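Long-range contacts in Esterase/lipase (Lactobacillus rhamnosus, PDB 4N5H), which probably hydrolyses carboxylic esters and may transfer their acyl groups, as an esterase of the alpha/beta-hydrolase fold: residues V180-P185 against P233-I238; P67-I72 against E296-F301. The protein carries 1 engineered substitution. All blocks are in the same frame, centred on the assembly; numbering follows the deposited sequence.

Interaction 1 (V180-P185 against P233-I238); sequences VALVCP and PPFMLI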
loop_
_atom_site.group_PDB
_atom_site.type_symbol
_atom_site.label_atom_id
_atom_site.label_comp_id
_atom_site.label_asym_id
_atom_site.label_seq_id
_atom_site.Cartn_x
_atom_site.Cartn_y
_atom_site.Cartn_z
ATOM N N VAL A 180 15.002 -20.833 26.664
ATOM C CA VAL A 180 13.973 -21.286 25.757
ATOM C C VAL A 180 12.640 -20.770 26.296
ATOM O O VAL A 180 12.137 -21.168 27.352
ATOM C CB VAL A 180 13.938 -22.770 25.617
ATOM C CG1 VAL A 180 12.909 -23.181 24.628
ATOM C CG2 VAL A 180 15.266 -23.336 25.181
ATOM N N ALA A 181 12.039 -19.848 25.519
ATOM C CA ALA A 181 10.782 -19.193 25.908
ATOM C C ALA A 181 9.613 -19.704 25.055
ATOM O O ALA A 181 9.654 -19.625 23.821
ATOM C CB ALA A 181 10.849 -17.722 25.782
ATOM N N LEU A 182 8.648 -20.285 25.729
ATOM C CA LEU A 182 7.498 -20.903 25.042
ATOM C C LEU A 182 6.289 -20.052 25.280
ATOM O O LEU A 182 5.915 -19.807 26.426
ATOM C CB LEU A 182 7.280 -22.304 25.537
ATOM C CG LEU A 182 8.498 -23.235 25.526
ATOM C CD1 LEU A 182 8.154 -24.572 26.164
ATOM C CD2 LEU A 182 9.121 -23.398 24.178
ATOM N N VAL A 183 5.622 -19.640 24.227
ATOM C CA VAL A 183 4.443 -18.803 24.349
ATOM C C VAL A 183 3.208 -19.665 23.990
ATOM O O VAL A 183 3.046 -20.044 22.854
ATOM C CB VAL A 183 4.489 -17.546 23.405
ATOM C CG1 VAL A 183 3.222 -16.701 23.459
ATOM C CG2 VAL A 183 5.673 -16.676 23.767
ATOM N N CYS A 184 2.336 -19.896 24.962
ATOM C CA CYS A 184 1.158 -20.731 24.817
ATOM C C CYS A 184 1.458 -22.018 24.037
ATOM O O CYS A 184 0.829 -22.323 23.039
ATOM C CB CYS A 184 -0.014 -20.012 24.107
ATOM S SG CYS A 184 -0.515 -18.494 24.973
ATOM N N PRO A 185 2.465 -22.770 24.516
ATOM C CA PRO A 185 2.876 -23.913 23.716
ATOM C C PRO A 185 1.817 -25.018 23.710
ATOM O O PRO A 185 1.055 -25.157 24.671
ATOM C CB PRO A 185 4.093 -24.454 24.447
ATOM C CG PRO A 185 3.868 -24.023 25.834
ATOM C CD PRO A 185 3.296 -22.617 25.710
ATOM N N PRO A 233 18.697 -26.235 29.013
ATOM C CA PRO A 233 18.692 -24.863 29.397
ATOM C C PRO A 233 17.484 -24.523 30.270
ATOM O O PRO A 233 16.463 -25.255 30.291
ATOM C CB PRO A 233 18.589 -24.121 28.017
ATOM C CG PRO A 233 18.112 -25.110 27.085
ATOM C CD PRO A 233 18.355 -26.472 27.610
ATOM N N PRO A 234 17.508 -23.315 30.816
ATOM C CA PRO A 234 16.312 -22.807 31.476
ATOM C C PRO A 234 15.207 -22.435 30.446
ATOM O O PRO A 234 15.534 -22.150 29.294
ATOM C CB PRO A 234 16.759 -21.554 32.177
ATOM C CG PRO A 234 18.178 -21.417 31.831
ATOM C CD PRO A 234 18.587 -22.357 30.792
ATOM N N PHE A 235 13.973 -22.618 30.896
ATOM C CA PHE A 235 12.757 -22.346 30.136
ATOM C C PHE A 235 12.030 -21.175 30.734
ATOM O O PHE A 235 12.161 -20.822 31.940
ATOM C CB PHE A 235 11.819 -23.497 30.086
ATOM C CG PHE A 235 12.271 -24.603 29.125
ATOM C CD1 PHE A 235 13.356 -25.414 29.408
ATOM C CD2 PHE A 235 11.609 -24.826 27.908
ATOM C CE1 PHE A 235 13.761 -26.412 28.513
ATOM C CE2 PHE A 235 12.006 -25.833 27.084
ATOM C CZ PHE A 235 13.091 -26.601 27.332
ATOM N N MET A 236 11.224 -20.511 29.882
ATOM C CA MET A 236 10.272 -19.486 30.383
ATOM C C MET A 236 8.924 -19.754 29.743
ATOM O O MET A 236 8.840 -19.879 28.470
ATOM C CB MET A 236 10.748 -18.098 30.048
ATOM C CG MET A 236 9.835 -16.998 30.534
ATOM S SD MET A 236 10.439 -15.376 30.091
ATOM C CE MET A 236 9.141 -14.347 30.822
ATOM N N LEU A 237 7.894 -19.909 30.541
ATOM C CA LEU A 237 6.597 -20.273 30.048
ATOM C C LEU A 237 5.697 -19.050 30.164
ATOM O O LEU A 237 5.511 -18.524 31.257
ATOM C CB LEU A 237 5.981 -21.434 30.819
ATOM C CG LEU A 237 4.575 -21.820 30.488
ATOM C CD1 LEU A 237 4.500 -22.244 29.006
ATOM C CD2 LEU A 237 4.119 -22.969 31.418
ATOM N N ILE A 238 5.188 -18.633 29.009
ATOM C CA ILE A 238 4.351 -17.443 28.814
ATOM C C ILE A 238 2.996 -17.831 28.345
ATOM O O ILE A 238 2.842 -18.637 27.429
ATOM C CB ILE A 238 5.035 -16.515 27.806
ATOM C CG1 ILE A 238 6.369 -16.029 28.339
ATOM C CG2 ILE A 238 4.142 -15.362 27.388
ATOM C CD1 ILE A 238 7.296 -15.428 27.284
#

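Interaction 2 (P67-I72 against E296-F301); sequences PTVIDI and EMLRTF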
loop_
_atom_site.group_PDB
_atom_site.type_symbol
_atom_site.label_atom_id
_atom_site.label_comp_id
_atom_site.label_asym_id
_atom_site.label_seq_id
_atom_site.Cartn_x
_atom_site.Cartn_y
_atom_site.Cartn_z
ATOM N N PRO A 67 22.994 -9.883 20.836
ATOM C CA PRO A 67 22.460 -11.131 21.253
ATOM C C PRO A 67 21.355 -11.621 20.278
ATOM O O PRO A 67 20.622 -10.771 19.718
ATOM C CB PRO A 67 21.954 -10.888 22.672
ATOM C CG PRO A 67 22.705 -9.649 23.109
ATOM C CD PRO A 67 22.855 -8.837 21.865
ATOM N N THR A 68 21.253 -12.922 20.175
ATOM C CA THR A 68 20.409 -13.565 19.185
ATOM C C THR A 68 19.061 -13.996 19.714
ATOM O O THR A 68 18.973 -14.620 20.799
ATOM C CB THR A 68 21.158 -14.752 18.623
ATOM O OG1 THR A 68 22.327 -14.313 17.878
ATOM C CG2 THR A 68 20.295 -15.585 17.642
ATOM N N VAL A 69 18.004 -13.794 18.918
ATOM C CA VAL A 69 16.750 -14.428 19.195
ATOM C C VAL A 69 16.420 -15.250 17.911
ATOM O O VAL A 69 16.533 -14.708 16.763
ATOM C CB VAL A 69 15.643 -13.414 19.415
ATOM C CG1 VAL A 69 14.346 -14.141 19.692
ATOM C CG2 VAL A 69 15.963 -12.467 20.589
ATOM N N ILE A 70 15.959 -16.495 18.120
ATOM C CA ILE A 70 15.541 -17.355 17.028
ATOM C C ILE A 70 14.084 -17.741 17.312
ATOM O O ILE A 70 13.724 -18.237 18.412
ATOM C CB ILE A 70 16.340 -18.606 17.017
ATOM C CG1 ILE A 70 17.794 -18.289 16.700
ATOM C CG2 ILE A 70 15.794 -19.575 15.952
ATOM C CD1 ILE A 70 18.771 -19.411 16.844
ATOM N N ASP A 71 13.221 -17.364 16.379
ATOM C CA ASP A 71 11.780 -17.548 16.473
ATOM C C ASP A 71 11.223 -18.645 15.553
ATOM O O ASP A 71 11.504 -18.671 14.343
ATOM C CB ASP A 71 11.063 -16.245 16.087
ATOM C CG ASP A 71 9.583 -16.318 16.385
ATOM O OD1 ASP A 71 9.251 -16.655 17.510
ATOM O OD2 ASP A 71 8.738 -16.040 15.463
ATOM N N ILE A 72 10.431 -19.515 16.167
ATOM C CA ILE A 72 9.734 -20.611 15.463
ATOM C C ILE A 72 8.249 -20.294 15.551
ATOM O O ILE A 72 7.601 -20.409 16.597
ATOM C CB ILE A 72 9.997 -21.973 16.064
ATOM C CG1 ILE A 72 11.484 -22.232 16.162
ATOM C CG2 ILE A 72 9.256 -23.056 15.251
ATOM C CD1 ILE A 72 11.810 -23.511 16.958
ATOM N N GLU A 296 9.840 -8.574 29.516
ATOM C CA GLU A 296 10.187 -9.445 30.618
ATOM C C GLU A 296 10.975 -10.663 30.144
ATOM O O GLU A 296 11.960 -11.108 30.750
ATOM C CB GLU A 296 8.961 -9.831 31.403
ATOM C CG GLU A 296 9.296 -10.638 32.634
ATOM C CD GLU A 296 8.146 -10.606 33.680
ATOM O OE1 GLU A 296 7.396 -9.597 33.741
ATOM O OE2 GLU A 296 8.014 -11.645 34.392
ATOM N N MET A 297 10.568 -11.212 29.020
ATOM C CA MET A 297 11.339 -12.260 28.321
ATOM C C MET A 297 12.758 -11.835 27.985
ATOM O O MET A 297 13.728 -12.590 28.276
ATOM C CB MET A 297 10.576 -12.734 27.113
ATOM C CG MET A 297 11.306 -13.803 26.311
ATOM S SD MET A 297 10.496 -14.246 24.758
ATOM C CE MET A 297 10.824 -12.753 23.740
ATOM N N LEU A 298 12.911 -10.669 27.384
ATOM C CA LEU A 298 14.238 -10.200 26.940
ATOM C C LEU A 298 15.097 -9.917 28.186
ATOM O O LEU A 298 16.325 -10.225 28.173
ATOM C CB LEU A 298 14.160 -8.976 26.047
ATOM C CG LEU A 298 13.505 -9.325 24.690
ATOM C CD1 LEU A 298 13.274 -7.983 23.981
ATOM C CD2 LEU A 298 14.343 -10.268 23.829
ATOM N N ARG A 299 14.456 -9.413 29.232
ATOM C CA ARG A 299 15.242 -9.174 30.480
ATOM C C ARG A 299 15.673 -10.471 31.174
ATOM O O ARG A 299 16.787 -10.502 31.755
ATOM C CB ARG A 299 14.517 -8.280 31.452
ATOM C CG ARG A 299 14.329 -6.848 30.991
ATOM C CD ARG A 299 15.591 -6.126 30.525
ATOM N NE ARG A 299 16.057 -6.289 29.100
ATOM C CZ ARG A 299 15.581 -5.605 28.075
ATOM N NH1 ARG A 299 14.558 -4.734 28.303
ATOM N NH2 ARG A 299 16.060 -5.740 26.837
ATOM N N THR A 300 14.863 -11.527 31.129
ATOM C CA THR A 300 15.232 -12.798 31.666
ATOM C C THR A 300 16.434 -13.305 30.880
ATOM O O THR A 300 17.439 -13.830 31.471
ATOM C CB THR A 300 14.054 -13.749 31.576
ATOM O OG1 THR A 300 12.976 -13.195 32.322
ATOM C CG2 THR A 300 14.380 -15.171 32.098
ATOM N N PHE A 301 16.334 -13.200 29.553
ATOM C CA PHE A 301 17.424 -13.614 28.645
ATOM C C PHE A 301 18.708 -12.873 28.993
ATOM O O PHE A 301 19.771 -13.457 29.089
ATOM C CB PHE A 301 16.969 -13.333 27.186
ATOM C CG PHE A 301 18.003 -13.505 26.121
ATOM C CD1 PHE A 301 18.920 -14.530 26.157
ATOM C CD2 PHE A 301 17.952 -12.708 24.975
ATOM C CE1 PHE A 301 19.789 -14.706 25.106
ATOM C CE2 PHE A 301 18.840 -12.891 23.893
ATOM C CZ PHE A 301 19.791 -13.876 23.995
#

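Interaction 1 (V180-P185 against P233-I238)
Val180 and Phe235 open a pair of parallel strands, 180-183 and 235-238, in the central sheet of the alpha/beta-hydrolase fold. Five backbone hydrogen bonds join the segments. Val180 N bonds Pro234 O, and Met236 N returns to Val180 O. Leu182 N then meets Met236 O at 2.8 Å, with a C=O...N angle of 177°. Ile238 N to Leu182 O follows, and Cys184 N to Ile238 O extends the pairing past the end of strand 180-183.

Apolar packing lines both faces of the sheet. Val180 CB lies over one face of the Phe235 ring in a CH-pi contact, 4.1 Å from the centroid. Val180 CG1, anti to the backbone N (chi1 -177°), lies against Phe235 CE2 at 3.7 Å, while CG2, beside the backbone N, turns to Pro233 CG. Leu182 CD1 reaches the ring edge. With an alanine here in place of Phe235, Val180 CB and Leu182 CD1 would probably lose their ring partner, and a gap would open toward Ala156 of helix 147-158. On the other face, covered by helix 288-311, Val183 CG2 meets Ile238 CD1. Back on the Phe235 face, the Leu237 side chain crosses the ring of Pro185, just past strand 180-183, at about a right angle, with Leu237 CD1 3.5 Å from Pro185 CD.

Interaction 2 (P67-I72 against E296-F301)
The Phe301 ring approaches strand 67-72 with its CE2-CZ end. Three groups meet it obliquely: the backbone O of Thr68, Pro67 CB and Val69 CG2. The Thr68 O is nearest, 3.4 Å from Phe301 CZ. Pro67 CB touches the same end of the ring, 3.9 Å from Phe301 CE2. Val69 CG2 is a little farther, 4.4 Å from Phe301 CE2. Phe301 CB leaves the helix toward the strand, and CG, anti to the backbone N (chi1 172°), carries the ring on to it. Leu141 of the adjoining strand 140-145 also touches Phe301.

This is helix-on-sheet packing in the alpha/beta-hydrolase fold: helix 288-311 lies across the central sheet. The segment axes come within 11.1 Å, at 129° between their directions. No hydrogen bond crosses between the segments. Leu298 adds a second, lighter contact one helical turn before Phe301, with its CD2 4.2 Å from Val69 CG2. Tyr97 touches both Pro67 and Leu298 and borders this packing.

The Thr68 hydroxyl OG1 is hydrogen-bonded to Asp136 O of the short strand 135-136, which pairs with strand 66-72. On the helix, Thr300 OG1 and Thr300 N both bond Glu296 O, reaching it from opposite faces of its carbonyl plane.

How the interactions relate
Interactions 1 and 2 share the central sheet, and their centres are about 10 Å apart. Strand 140-145 separates strand 66-72 from strand 179-183. Helix 288-311 bridges the two contacts. Met297 SD packs 3.6 Å from Ala181 CB, and Met236 SD lies 3.7 Å from Met297 CA. The 296-301 segment thus touches both strands of interaction 1 as well as strand 66-72. Interaction 1 lies closer to the probable catalytic site. Its Cys184 side chain touches Asp243 and His278, which with Ser146 form a likely Ser-His-Asp triad. At interaction 2, the Pro67 side chain is about 6 Å from a bound calcium ion.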